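Long-range contacts in Glyco_hydro_cc domain-containing protein (Trichoderma gamsii, PDB 6UBD), which probably binds beta-1,3-glucan oligosaccharides, being an oligosaccharide-binding member of subgroup VII of glycoside hydrolase family 128: residues L197-F202 and E235-Y240; Y100-N105 and W167-I172; S177-V182 and N221-D226; W154-N159 and N191-P196. One frame throughout, in Å; residues are numbered along the deposited sequence.

Contact 1: L197-F202 and E235-Y240; sequences LWVTEF and EHVLAY
One face of the Trp198 indole is taken by the methyl of Ala239, whose CB stands 3.5 Å from the centroid of the five-membered ring and only 7° off its normal, a CH-pi contact. The other face carries the stacked ring of Phe169, the ring of Trp52 meets the indole at a steep tilt, and NE1 gives its hydrogen to Leu28 O. An alanine in place of Trp198 is likely to open a gap between the Ala239 methyl and Phe169 and leave Leu28 O without its donor. On the other side of the sheet, Val199 CB lies 4.0 Å from Tyr240 CB. Tyr240 CG lies between its own backbone N and carbonyl carbon (chi1 56°), which lays the ring beside that of Phe202, CD1 to Phe202 CE2 4.0 Å. Parallel backbone bonds join Leu197 N to His236 O and Val199 N to Ala239 O, both 2.9 Å, and Leu238 N to Leu197 O, 2.8 Å. Residues 237-240 spend one residue more than 197-199 between the flanking pairs, and Ala239 N is buried without a partner in the model. Such neighbouring parallel strands, one face inward and the other toward helices, are characteristic of a (beta/alpha)8 barrel.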
loop_
_atom_site.group_PDB
_atom_site.type_symbol
_atom_site.label_atom_id
_atom_site.label_comp_id
_atom_site.label_asym_id
_atom_site.label_seq_id
_atom_site.Cartn_x
_atom_site.Cartn_y
_atom_site.Cartn_z
ATOM N N LEU A 197 3.606 9.668 4.911
ATOM C CA LEU A 197 3.552 8.221 4.748
ATOM C C LEU A 197 2.209 7.749 4.204
ATOM O O LEU A 197 1.123 8.226 4.691
ATOM C CB LEU A 197 3.788 7.566 6.117
ATOM C CG LEU A 197 5.014 8.011 6.925
ATOM C CD1 LEU A 197 5.020 7.342 8.292
ATOM C CD2 LEU A 197 6.366 7.800 6.140
ATOM N N TRP A 198 2.215 6.750 3.337
ATOM C CA TRP A 198 1.040 5.899 3.036
ATOM C C TRP A 198 1.360 4.490 3.450
ATOM O O TRP A 198 2.417 3.917 3.068
ATOM C CB TRP A 198 0.694 5.878 1.553
ATOM C CG TRP A 198 0.053 7.097 0.952
ATOM C CD1 TRP A 198 0.128 8.386 1.388
ATOM C CD2 TRP A 198 -0.778 7.095 -0.226
ATOM N NE1 TRP A 198 -0.600 9.212 0.544
ATOM C CE2 TRP A 198 -1.166 8.440 -0.445
ATOM C CE3 TRP A 198 -1.254 6.097 -1.061
ATOM C CZ2 TRP A 198 -1.980 8.797 -1.508
ATOM C CZ3 TRP A 198 -2.084 6.460 -2.112
ATOM C CH2 TRP A 198 -2.441 7.791 -2.310
ATOM N N VAL A 199 0.463 3.891 4.283
ATOM C CA VAL A 199 0.583 2.464 4.660
ATOM C C VAL A 199 -0.174 1.657 3.620
ATOM O O VAL A 199 -1.402 1.542 3.677
ATOM C CB VAL A 199 0.042 2.211 6.084
ATOM C CG1 VAL A 199 0.250 0.745 6.510
ATOM C CG2 VAL A 199 0.727 3.110 7.093
ATOM N N THR A 200 0.527 1.185 2.597
ATOM C CA THR A 200 -0.128 0.663 1.382
ATOM C C THR A 200 -0.540 -0.819 1.518
ATOM O O THR A 200 -1.325 -1.311 0.672
ATOM C CB THR A 200 0.736 0.963 0.153
ATOM O OG1 THR A 200 1.986 0.272 0.330
ATOM C CG2 THR A 200 0.922 2.468 -0.091
ATOM N N GLU A 201 0.005 -1.490 2.527
ATOM C CA GLU A 201 -0.534 -2.798 3.002
ATOM C C GLU A 201 -0.283 -2.852 4.504
ATOM O O GLU A 201 0.771 -2.468 4.961
ATOM C CB GLU A 201 0.147 -4.040 2.436
ATOM C CG GLU A 201 -0.050 -4.267 0.922
ATOM C CD GLU A 201 0.676 -5.518 0.473
ATOM O OE1 GLU A 201 0.628 -6.510 1.207
ATOM O OE2 GLU A 201 1.265 -5.533 -0.604
ATOM N N PHE A 202 -1.253 -3.381 5.289
ATOM C CA PHE A 202 -1.038 -3.761 6.725
ATOM C C PHE A 202 -1.833 -5.022 7.056
ATOM O O PHE A 202 -2.876 -5.317 6.454
ATOM C CB PHE A 202 -1.296 -2.584 7.689
ATOM C CG PHE A 202 -2.781 -2.237 7.836
ATOM C CD1 PHE A 202 -3.613 -2.971 8.693
ATOM C CD2 PHE A 202 -3.330 -1.161 7.160
ATOM C CE1 PHE A 202 -4.961 -2.647 8.789
ATOM C CE2 PHE A 202 -4.698 -0.866 7.244
ATOM C CZ PHE A 202 -5.504 -1.605 8.071
ATOM N N GLU A 235 -0.073 12.539 12.606
ATOM C CA GLU A 235 -0.032 13.640 11.610
ATOM C C GLU A 235 0.719 13.221 10.326
ATOM O O GLU A 235 0.465 13.860 9.323
ATOM C CB GLU A 235 0.624 14.906 12.205
ATOM C CG GLU A 235 2.067 14.745 12.639
ATOM C CD GLU A 235 2.691 15.984 13.280
ATOM O OE1 GLU A 235 2.679 17.030 12.620
ATOM O OE2 GLU A 235 3.315 15.848 14.319
ATOM N N HIS A 236 1.626 12.262 10.424
ATOM C CA HIS A 236 2.484 11.862 9.283
ATOM C C HIS A 236 1.865 10.761 8.437
ATOM O O HIS A 236 2.312 10.591 7.287
ATOM C CB HIS A 236 3.900 11.437 9.736
ATOM C CG HIS A 236 4.616 12.457 10.525
ATOM N ND1 HIS A 236 4.860 13.747 10.063
ATOM C CD2 HIS A 236 5.256 12.375 11.717
ATOM C CE1 HIS A 236 5.539 14.415 10.967
ATOM N NE2 HIS A 236 5.829 13.589 11.957
ATOM N N VAL A 237 0.844 10.051 8.894
ATOM C CA VAL A 237 0.157 9.016 8.110
ATOM C C VAL A 237 -0.983 9.675 7.349
ATOM O O VAL A 237 -1.956 10.108 7.961
ATOM C CB VAL A 237 -0.341 7.859 8.986
ATOM C CG1 VAL A 237 -1.117 6.845 8.151
ATOM C CG2 VAL A 237 0.860 7.154 9.667
ATOM N N LEU A 238 -0.894 9.734 6.017
ATOM C CA LEU A 238 -1.938 10.429 5.205
ATOM C C LEU A 238 -2.870 9.429 4.490
ATOM O O LEU A 238 -3.881 9.898 3.949
ATOM C CB LEU A 238 -1.291 11.429 4.242
ATOM C CG LEU A 238 -0.665 12.656 4.925
ATOM C CD1 LEU A 238 -0.283 13.667 3.915
ATOM C CD2 LEU A 238 -1.536 13.284 6.047
ATOM N N ALA A 239 -2.579 8.128 4.499
ATOM C CA ALA A 239 -3.435 7.091 3.872
ATOM C C ALA A 239 -3.028 5.752 4.432
ATOM O O ALA A 239 -1.846 5.540 4.783
ATOM C CB ALA A 239 -3.284 7.118 2.355
ATOM N N TYR A 240 -3.996 4.819 4.509
ATOM C CA TYR A 240 -3.720 3.435 4.936
ATOM C C TYR A 240 -4.633 2.466 4.180
ATOM O O TYR A 240 -5.748 2.865 3.786
ATOM C CB TYR A 240 -3.822 3.262 6.457
ATOM C CG TYR A 240 -5.128 3.683 7.081
ATOM C CD1 TYR A 240 -6.258 2.828 7.059
ATOM C CD2 TYR A 240 -5.257 4.927 7.678
ATOM C CE1 TYR A 240 -7.487 3.229 7.619
ATOM C CE2 TYR A 240 -6.476 5.322 8.271
ATOM C CZ TYR A 240 -7.590 4.467 8.222
ATOM O OH TYR A 240 -8.830 4.854 8.775
#

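Contact 2: Y100-N105 and W167-I172; sequences YVMGFN and WDFTSI
Apolar contacts carry the meeting of Met102 and Phe169: the methionine CG comes to the edge of the phenylalanine ring, near its plane, 4.1 Å from Phe169 CZ. Phe169 CG lies between its own backbone N and carbonyl carbon (chi1 63°), which swings the ring toward strand 100-102. Tyr100 adds a looser touch, in which Phe169 CE1 stands at the edge of the tyrosine ring, 4.4 Å from Tyr100 CD2. Of the polar groups, Ser171 OG sits 4.2 Å from Met102 CG, a van der Waals neighbour; the Tyr100 hydroxyl looks elsewhere and bonds to Pro27 O. Within 167-172, Trp167 NE1 donates to Thr170 OG1 at 3.0 Å, with the oxygen 16° out of the indole plane and the bond bent to 148°. That bond ties the loop before strand 170-176 to the strand's first residue; Lys195 makes a cation-pi contact with the Trp167 ring and bonds to Trp167 O. Strand 100-102 meets Phe169, just ahead of strand 170-176, and Ser171 within it without backbone pairing, strand 140-142 being its neighbour on that side; all five touching residues are buried, as in the packed interior of a (beta/alpha)8 barrel.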
loop_
_atom_site.group_PDB
_atom_site.type_symbol
_atom_site.label_atom_id
_atom_site.label_comp_id
_atom_site.label_asym_id
_atom_site.label_seq_id
_atom_site.Cartn_x
_atom_site.Cartn_y
_atom_site.Cartn_z
ATOM N N TYR A 100 -2.491 9.474 -8.794
ATOM C CA TYR A 100 -1.521 8.928 -7.831
ATOM C C TYR A 100 -0.906 7.653 -8.426
ATOM O O TYR A 100 -1.667 6.800 -8.920
ATOM C CB TYR A 100 -2.202 8.589 -6.497
ATOM C CG TYR A 100 -2.927 9.733 -5.788
ATOM C CD1 TYR A 100 -4.242 10.055 -6.092
ATOM C CD2 TYR A 100 -2.298 10.527 -4.850
ATOM C CE1 TYR A 100 -4.887 11.132 -5.479
ATOM C CE2 TYR A 100 -2.944 11.575 -4.205
ATOM C CZ TYR A 100 -4.249 11.906 -4.548
ATOM O OH TYR A 100 -4.916 12.962 -3.956
ATOM N N VAL A 101 0.433 7.515 -8.312
ATOM C CA VAL A 101 1.116 6.298 -8.817
ATOM C C VAL A 101 2.153 5.876 -7.780
ATOM O O VAL A 101 2.967 6.723 -7.363
ATOM C CB VAL A 101 1.684 6.443 -10.208
ATOM C CG1 VAL A 101 2.584 7.577 -10.293
ATOM C CG2 VAL A 101 2.382 5.200 -10.769
ATOM N N MET A 102 2.152 4.586 -7.459
ATOM C CA MET A 102 3.142 4.008 -6.556
ATOM C C MET A 102 4.210 3.211 -7.337
ATOM O O MET A 102 3.876 2.473 -8.302
ATOM C CB MET A 102 2.460 3.054 -5.546
ATOM C CG MET A 102 1.362 3.688 -4.669
ATOM S SD MET A 102 0.428 2.582 -3.661
ATOM C CE MET A 102 -0.508 1.641 -4.863
ATOM N N GLY A 103 5.436 3.200 -6.790
ATOM C CA GLY A 103 6.501 2.345 -7.301
ATOM C C GLY A 103 6.485 0.914 -6.786
ATOM O O GLY A 103 5.407 0.403 -6.303
ATOM N N PHE A 104 7.620 0.245 -6.891
ATOM C CA PHE A 104 7.703 -1.228 -6.886
ATOM C C PHE A 104 7.192 -1.831 -5.550
ATOM O O PHE A 104 7.455 -1.268 -4.480
ATOM C CB PHE A 104 9.106 -1.717 -7.202
ATOM C CG PHE A 104 9.781 -0.881 -8.264
ATOM C CD1 PHE A 104 9.315 -0.844 -9.592
ATOM C CD2 PHE A 104 10.828 -0.032 -7.936
ATOM C CE1 PHE A 104 9.874 0.007 -10.547
ATOM C CE2 PHE A 104 11.357 0.837 -8.886
ATOM C CZ PHE A 104 10.884 0.859 -10.163
ATOM N N ASN A 105 6.616 -3.035 -5.717
ATOM C CA ASN A 105 6.122 -3.786 -4.524
ATOM C C ASN A 105 7.210 -4.723 -3.971
ATOM O O ASN A 105 7.390 -5.791 -4.554
ATOM C CB ASN A 105 4.817 -4.484 -4.911
ATOM C CG ASN A 105 4.135 -5.163 -3.725
ATOM O OD1 ASN A 105 3.506 -4.414 -2.954
ATOM N ND2 ASN A 105 4.414 -6.440 -3.495
ATOM N N TRP A 167 10.086 10.993 -4.985
ATOM C CA TRP A 167 8.691 10.714 -4.576
ATOM C C TRP A 167 8.135 11.831 -3.688
ATOM O O TRP A 167 8.822 12.616 -3.072
ATOM C CB TRP A 167 8.562 9.357 -3.901
ATOM C CG TRP A 167 9.330 9.123 -2.643
ATOM C CD1 TRP A 167 8.865 9.319 -1.375
ATOM C CD2 TRP A 167 10.612 8.507 -2.525
ATOM N NE1 TRP A 167 9.800 8.893 -0.476
ATOM C CE2 TRP A 167 10.885 8.381 -1.139
ATOM C CE3 TRP A 167 11.578 8.094 -3.467
ATOM C CZ2 TRP A 167 12.080 7.817 -0.696
ATOM C CZ3 TRP A 167 12.724 7.512 -2.995
ATOM C CH2 TRP A 167 12.946 7.356 -1.626
ATOM N N ASP A 168 6.793 11.906 -3.673
ATOM C CA ASP A 168 6.017 12.845 -2.808
ATOM C C ASP A 168 5.566 12.188 -1.470
ATOM O O ASP A 168 5.541 12.908 -0.444
ATOM C CB ASP A 168 4.817 13.306 -3.605
ATOM C CG ASP A 168 5.125 14.037 -4.897
ATOM O OD1 ASP A 168 5.800 15.092 -4.767
ATOM O OD2 ASP A 168 4.872 13.481 -5.997
ATOM N N PHE A 169 5.282 10.879 -1.494
ATOM C CA PHE A 169 4.832 10.162 -0.284
ATOM C C PHE A 169 5.619 8.849 -0.241
ATOM O O PHE A 169 5.864 8.213 -1.272
ATOM C CB PHE A 169 3.288 9.973 -0.220
ATOM C CG PHE A 169 2.669 9.139 -1.321
ATOM C CD1 PHE A 169 2.202 9.710 -2.505
ATOM C CD2 PHE A 169 2.524 7.774 -1.185
ATOM C CE1 PHE A 169 1.552 8.924 -3.447
ATOM C CE2 PHE A 169 1.924 6.983 -2.145
ATOM C CZ PHE A 169 1.407 7.576 -3.260
ATOM N N THR A 170 5.992 8.446 0.985
ATOM C CA THR A 170 6.779 7.243 1.227
ATOM C C THR A 170 5.782 6.079 1.432
ATOM O O THR A 170 4.922 6.141 2.422
ATOM C CB THR A 170 7.681 7.392 2.457
ATOM O OG1 THR A 170 8.562 8.522 2.231
ATOM C CG2 THR A 170 8.535 6.168 2.660
ATOM N N SER A 171 5.776 5.044 0.620
ATOM C CA SER A 171 4.880 3.856 0.762
ATOM C C SER A 171 5.544 2.881 1.700
ATOM O O SER A 171 6.729 2.512 1.505
ATOM C CB SER A 171 4.719 3.176 -0.608
ATOM O OG SER A 171 4.237 4.051 -1.593
ATOM N N ILE A 172 4.796 2.408 2.724
ATOM C CA ILE A 172 5.276 1.423 3.734
ATOM C C ILE A 172 4.304 0.257 3.891
ATOM O O ILE A 172 3.088 0.420 3.689
ATOM C CB ILE A 172 5.664 2.132 5.064
ATOM C CG1 ILE A 172 4.448 2.567 5.890
ATOM C CG2 ILE A 172 6.619 3.306 4.737
ATOM C CD1 ILE A 172 4.852 3.132 7.279
#

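Contact 3: S177-V182 and N221-D226; sequences SDMTGV and NQWISD
Asp178, whose backbone N lies in the plane of the Trp223 indole at its edge, caps helix 179-193: OD1 accepts from Gly181 N at 3.0 Å, met nearly along its C-O axis, with the N-H aimed at 160°. The cap fixes the first turn of the helix next to the indole. Trp223 NE1 comes within 3.5 Å of both Ser177 C and Asp178 N, in van der Waals contact with the chain that leads into the helix. Met179 then covers one ring face, its CE 3.6 Å from the centroid of the five-membered ring and 14° off the normal, with SD farther up at 5.4 Å, a Met-aromatic contact. Helices 179-193 and 217-233 are successive outer helices of the (beta/alpha)8 barrel, each following a strand, and this contact joins the beginning of the first to the second. Bends at chi2 (-49°) and chi3 fold the methionine back over the indole, which also leaves SD 3.9 Å from Asp226 CB. Asp226 OD1 in turn receives Gln222 NE2 from above the carboxylate plane. Deeper in, Val182 CG2 approaches Trp223 CZ2 at 4.3 Å, and Phe202 and Cys204 of strand 197-206 touch the same indole from the barrel side.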
loop_
_atom_site.group_PDB
_atom_site.type_symbol
_atom_site.label_atom_id
_atom_site.label_comp_id
_atom_site.label_asym_id
_atom_site.label_seq_id
_atom_site.Cartn_x
_atom_site.Cartn_y
_atom_site.Cartn_z
ATOM N N SER A 177 2.684 -7.386 15.250
ATOM C CA SER A 177 1.717 -8.077 16.145
ATOM C C SER A 177 1.219 -7.128 17.212
ATOM O O SER A 177 0.334 -7.578 17.974
ATOM C CB SER A 177 2.265 -9.335 16.711
ATOM O OG SER A 177 3.402 -9.056 17.486
ATOM N N ASP A 178 1.720 -5.905 17.360
ATOM C CA ASP A 178 1.337 -4.980 18.445
ATOM C C ASP A 178 1.555 -3.542 17.967
ATOM O O ASP A 178 2.180 -3.271 16.911
ATOM C CB ASP A 178 2.051 -5.302 19.758
ATOM C CG ASP A 178 3.565 -5.162 19.749
ATOM O OD1 ASP A 178 4.139 -4.558 18.831
ATOM O OD2 ASP A 178 4.132 -5.660 20.733
ATOM N N MET A 179 1.072 -2.568 18.739
ATOM C CA MET A 179 1.160 -1.145 18.327
ATOM C C MET A 179 2.566 -0.606 18.576
ATOM O O MET A 179 2.943 0.354 17.877
ATOM C CB MET A 179 0.156 -0.289 19.113
ATOM C CG MET A 179 -1.292 -0.488 18.728
ATOM S SD MET A 179 -1.732 -0.435 16.963
ATOM C CE MET A 179 -1.877 -2.191 16.583
ATOM N N THR A 180 3.367 -1.215 19.431
ATOM C CA THR A 180 4.793 -0.805 19.566
ATOM C C THR A 180 5.499 -1.006 18.209
ATOM O O THR A 180 6.261 -0.087 17.733
ATOM C CB THR A 180 5.522 -1.578 20.682
ATOM O OG1 THR A 180 4.896 -1.322 21.947
ATOM C CG2 THR A 180 7.017 -1.295 20.774
ATOM N N GLY A 181 5.291 -2.154 17.552
ATOM C CA GLY A 181 5.900 -2.419 16.233
ATOM C C GLY A 181 5.400 -1.495 15.127
ATOM O O GLY A 181 6.171 -1.019 14.285
ATOM N N VAL A 182 4.084 -1.214 15.142
ATOM C CA VAL A 182 3.477 -0.273 14.163
ATOM C C VAL A 182 4.147 1.094 14.327
ATOM O O VAL A 182 4.591 1.718 13.314
ATOM C CB VAL A 182 1.962 -0.182 14.416
ATOM C CG1 VAL A 182 1.361 0.907 13.526
ATOM C CG2 VAL A 182 1.242 -1.510 14.163
ATOM N N ASN A 221 -9.257 -8.419 16.257
ATOM C CA ASN A 221 -10.282 -7.343 16.307
ATOM C C ASN A 221 -9.756 -6.116 17.081
ATOM O O ASN A 221 -9.989 -4.966 16.662
ATOM C CB ASN A 221 -11.588 -7.859 16.945
ATOM C CG ASN A 221 -12.345 -8.888 16.101
ATOM O OD1 ASN A 221 -12.016 -9.086 14.920
ATOM N ND2 ASN A 221 -13.358 -9.521 16.737
ATOM N N GLN A 222 -9.062 -6.322 18.204
ATOM C CA GLN A 222 -8.503 -5.217 18.987
ATOM C C GLN A 222 -7.358 -4.530 18.192
ATOM O O GLN A 222 -7.249 -3.297 18.279
ATOM C CB GLN A 222 -7.988 -5.755 20.327
ATOM C CG GLN A 222 -7.618 -4.629 21.268
ATOM C CD GLN A 222 -8.810 -3.815 21.744
ATOM O OE1 GLN A 222 -9.800 -4.347 22.297
ATOM N NE2 GLN A 222 -8.789 -2.517 21.479
ATOM N N TRP A 223 -6.508 -5.345 17.585
ATOM C CA TRP A 223 -5.375 -4.786 16.749
ATOM C C TRP A 223 -5.883 -3.859 15.616
ATOM O O TRP A 223 -5.342 -2.738 15.413
ATOM C CB TRP A 223 -4.574 -5.990 16.251
ATOM C CG TRP A 223 -3.268 -5.624 15.571
ATOM C CD1 TRP A 223 -2.021 -5.716 16.138
ATOM C CD2 TRP A 223 -3.072 -5.264 14.185
ATOM N NE1 TRP A 223 -1.049 -5.389 15.200
ATOM C CE2 TRP A 223 -1.677 -5.154 14.007
ATOM C CE3 TRP A 223 -3.919 -5.108 13.085
ATOM C CZ2 TRP A 223 -1.109 -4.838 12.759
ATOM C CZ3 TRP A 223 -3.358 -4.755 11.863
ATOM C CH2 TRP A 223 -1.975 -4.625 11.705
ATOM N N ILE A 224 -6.938 -4.293 14.934
ATOM C CA ILE A 224 -7.571 -3.480 13.871
ATOM C C ILE A 224 -8.096 -2.162 14.460
ATOM O O ILE A 224 -7.911 -1.068 13.873
ATOM C CB ILE A 224 -8.606 -4.275 13.071
ATOM C CG1 ILE A 224 -7.952 -5.448 12.315
ATOM C CG2 ILE A 224 -9.375 -3.321 12.188
ATOM C CD1 ILE A 224 -8.932 -6.480 11.783
ATOM N N SER A 225 -8.857 -2.295 15.568
ATOM C CA SER A 225 -9.434 -1.076 16.172
ATOM C C SER A 225 -8.323 -0.090 16.551
ATOM O O SER A 225 -8.386 1.122 16.330
ATOM C CB SER A 225 -10.283 -1.458 17.364
ATOM O OG SER A 225 -10.870 -0.329 18.021
ATOM N N ASP A 226 -7.324 -0.628 17.242
ATOM C CA ASP A 226 -6.189 0.192 17.740
ATOM C C ASP A 226 -5.389 0.827 16.577
ATOM O O ASP A 226 -5.032 2.020 16.688
ATOM C CB ASP A 226 -5.262 -0.662 18.616
ATOM C CG ASP A 226 -5.777 -1.050 19.989
ATOM O OD1 ASP A 226 -6.806 -0.483 20.412
ATOM O OD2 ASP A 226 -5.146 -1.961 20.581
#

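Contact 4: W154-N159 and N191-P196; sequences WLKQFN and NTYQKP
Helix 154-159 passes the last turn of helix 179-193 with backbones well apart, Lys156 CA to Thr192 CA 8.4 Å, and Tyr193 spans the distance just before Gln194 leaves the helix with positive phi. Leu155 holds CG opposite its backbone N (chi1 -168°), which lays CD2 over one face of the Tyr193 ring, a CH-pi contact 3.9 Å from Tyr193 CE2; the opposite face carries CG2 of its own neighbour, Thr192. Along the ring edge lies the amide of Asn159, turned 82° to the ring plane, with ND2 3.9 Å from Tyr193 CD1. The hydroxyl reaches 2.9 Å from Lys156 N, at an angle too poor for a hydrogen bond; instead it bonds to Glu152 OE2, while Glu152 OE1 takes the Lys156 N-H. A phenylalanine in place of Tyr193 would probably leave Glu152 OE2 without this partner and set the Glu152 carboxylate less firmly at the start of helix 154-159. Two waters extend the join: one accepts from Lys156 NZ at 2.7 Å and donates to Thr192 OG1 at 2.9 Å, a hydroxyl that also bonds to Tyr188 O; the other accepts from Lys195 NZ at 2.8 Å and donates to Asn159 OD1 at 2.9 Å. Behind these residues, Leu155 and Asn159 touch Trp167, Tyr193 and Lys195 rest on Thr170 of strand 170-176, and Phe158 packs on Val124 of helix 120-136.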
loop_
_atom_site.group_PDB
_atom_site.type_symbol
_atom_site.label_atom_id
_atom_site.label_comp_id
_atom_site.label_asym_id
_atom_site.label_seq_id
_atom_site.Cartn_x
_atom_site.Cartn_y
_atom_site.Cartn_z
ATOM N N TRP A 154 17.358 -1.182 1.146
ATOM C CA TRP A 154 17.203 -0.945 -0.314
ATOM C C TRP A 154 16.775 0.510 -0.576
ATOM O O TRP A 154 17.322 1.122 -1.520
ATOM C CB TRP A 154 16.191 -2.029 -0.843
ATOM C CG TRP A 154 16.016 -2.114 -2.333
ATOM C CD1 TRP A 154 16.455 -3.160 -3.101
ATOM C CD2 TRP A 154 15.307 -1.229 -3.233
ATOM N NE1 TRP A 154 16.092 -2.984 -4.418
ATOM C CE2 TRP A 154 15.398 -1.818 -4.517
ATOM C CE3 TRP A 154 14.586 -0.023 -3.126
ATOM C CZ2 TRP A 154 14.877 -1.215 -5.664
ATOM C CZ3 TRP A 154 14.059 0.586 -4.248
ATOM C CH2 TRP A 154 14.196 -0.028 -5.509
ATOM N N LEU A 155 15.724 0.997 0.125
ATOM C CA LEU A 155 15.194 2.335 -0.164
ATOM C C LEU A 155 16.267 3.365 0.238
ATOM O O LEU A 155 16.347 4.407 -0.417
ATOM C CB LEU A 155 13.874 2.538 0.588
ATOM C CG LEU A 155 13.088 3.781 0.134
ATOM C CD1 LEU A 155 12.653 3.674 -1.336
ATOM C CD2 LEU A 155 11.878 4.001 1.004
ATOM N N LYS A 156 17.055 3.095 1.229
ATOM C CA LYS A 156 18.097 4.075 1.644
ATOM C C LYS A 156 19.118 4.279 0.522
ATOM O O LYS A 156 19.501 5.448 0.239
ATOM C CB LYS A 156 18.740 3.594 2.963
ATOM C CG LYS A 156 19.722 4.599 3.511
ATOM C CD LYS A 156 20.131 4.313 4.896
ATOM C CE LYS A 156 18.960 4.559 5.809
ATOM N NZ LYS A 156 19.291 4.239 7.219
ATOM N N GLN A 157 19.472 3.176 -0.137
ATOM C CA GLN A 157 20.417 3.217 -1.267
ATOM C C GLN A 157 19.718 3.854 -2.483
ATOM O O GLN A 157 20.335 4.733 -3.162
ATOM C CB GLN A 157 20.926 1.800 -1.488
ATOM C CG GLN A 157 22.009 1.745 -2.581
ATOM C CD GLN A 157 23.302 2.405 -2.136
ATOM O OE1 GLN A 157 23.665 2.385 -0.958
ATOM N NE2 GLN A 157 24.043 2.971 -3.068
ATOM N N PHE A 158 18.466 3.485 -2.776
ATOM C CA PHE A 158 17.720 4.029 -3.939
ATOM C C PHE A 158 17.629 5.545 -3.789
ATOM O O PHE A 158 17.779 6.282 -4.773
ATOM C CB PHE A 158 16.327 3.354 -3.930
ATOM C CG PHE A 158 15.386 3.791 -5.028
ATOM C CD1 PHE A 158 15.510 3.326 -6.323
ATOM C CD2 PHE A 158 14.330 4.643 -4.763
ATOM C CE1 PHE A 158 14.618 3.698 -7.311
ATOM C CE2 PHE A 158 13.412 5.004 -5.742
ATOM C CZ PHE A 158 13.576 4.551 -7.046
ATOM N N ASN A 159 17.340 6.037 -2.592
ATOM C CA ASN A 159 17.140 7.482 -2.301
ATOM C C ASN A 159 18.425 8.292 -2.541
ATOM O O ASN A 159 18.297 9.520 -2.724
ATOM C CB ASN A 159 16.703 7.654 -0.853
ATOM C CG ASN A 159 16.359 9.081 -0.491
ATOM O OD1 ASN A 159 15.490 9.668 -1.153
ATOM N ND2 ASN A 159 16.915 9.592 0.607
ATOM N N ASN A 191 11.435 9.691 10.288
ATOM C CA ASN A 191 12.756 10.224 10.671
ATOM C C ASN A 191 13.770 10.135 9.516
ATOM O O ASN A 191 14.573 11.089 9.302
ATOM C CB ASN A 191 13.325 9.534 11.911
ATOM C CG ASN A 191 12.637 9.859 13.208
ATOM O OD1 ASN A 191 12.705 9.054 14.129
ATOM N ND2 ASN A 191 12.050 11.034 13.293
ATOM N N THR A 192 13.714 9.017 8.765
ATOM C CA THR A 192 14.706 8.746 7.695
ATOM C C THR A 192 14.402 9.560 6.402
ATOM O O THR A 192 15.329 10.117 5.798
ATOM C CB THR A 192 14.792 7.243 7.422
ATOM O OG1 THR A 192 15.135 6.543 8.637
ATOM C CG2 THR A 192 15.864 6.983 6.378
ATOM N N TYR A 193 13.115 9.649 5.988
ATOM C CA TYR A 193 12.756 10.238 4.668
ATOM C C TYR A 193 12.037 11.574 4.777
ATOM O O TYR A 193 11.965 12.297 3.775
ATOM C CB TYR A 193 12.092 9.195 3.771
ATOM C CG TYR A 193 12.945 7.966 3.560
ATOM C CD1 TYR A 193 14.002 7.976 2.637
ATOM C CD2 TYR A 193 12.717 6.781 4.265
ATOM C CE1 TYR A 193 14.838 6.882 2.501
ATOM C CE2 TYR A 193 13.547 5.674 4.121
ATOM C CZ TYR A 193 14.612 5.728 3.227
ATOM O OH TYR A 193 15.457 4.687 3.064
ATOM N N GLN A 194 11.400 11.870 5.920
ATOM C CA GLN A 194 10.933 13.267 6.148
ATOM C C GLN A 194 9.812 13.677 5.165
ATOM O O GLN A 194 9.663 14.876 4.894
ATOM C CB GLN A 194 12.137 14.227 6.155
ATOM C CG GLN A 194 13.074 13.908 7.326
ATOM C CD GLN A 194 12.764 14.647 8.609
ATOM O OE1 GLN A 194 12.645 15.887 8.654
ATOM N NE2 GLN A 194 12.551 13.907 9.685
ATOM N N LYS A 195 9.048 12.690 4.670
ATOM C CA LYS A 195 7.906 12.890 3.784
ATOM C C LYS A 195 6.673 12.208 4.387
ATOM O O LYS A 195 6.774 11.221 5.116
ATOM C CB LYS A 195 8.211 12.364 2.378
ATOM C CG LYS A 195 9.321 13.150 1.663
ATOM C CD LYS A 195 9.776 12.597 0.314
ATOM C CE LYS A 195 10.803 13.456 -0.384
ATOM N NZ LYS A 195 11.324 12.841 -1.666
ATOM N N PRO A 196 5.466 12.670 3.982
ATOM C CA PRO A 196 4.258 11.975 4.452
ATOM C C PRO A 196 4.245 10.484 4.075
ATOM O O PRO A 196 4.816 10.085 3.008
ATOM C CB PRO A 196 3.120 12.734 3.746
ATOM C CG PRO A 196 3.711 14.096 3.459
ATOM C CD PRO A 196 5.145 13.846 3.148
HETATM O O HOH W 1 17.878 5.757 8.960
HETATM O O HOH W 2 13.064 11.041 -0.318
#

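Contacts 1 and 2 form the core, their centres about 8 Å from the centre of the chain; the centres of contacts 3 and 4 lie about 17 and 16 Å out, both partly buried. Strand pairing holds contact 1, apolar side-chain contacts around one phenylalanine ring make up contact 2, and the outer pair relies on a large aromatic packed between helices, edged by polar groups and, in contact 4, by water. Strands 197-206 and 170-176 join contacts 1 and 2, with Trp198 O bound to Ile172 N. Contacts 3 and 4 use opposite ends of helix 179-193. Phe202 on Trp223 links contacts 1 and 3; Pro196 O, accepting from Thr170 N, links contacts 4 and 2.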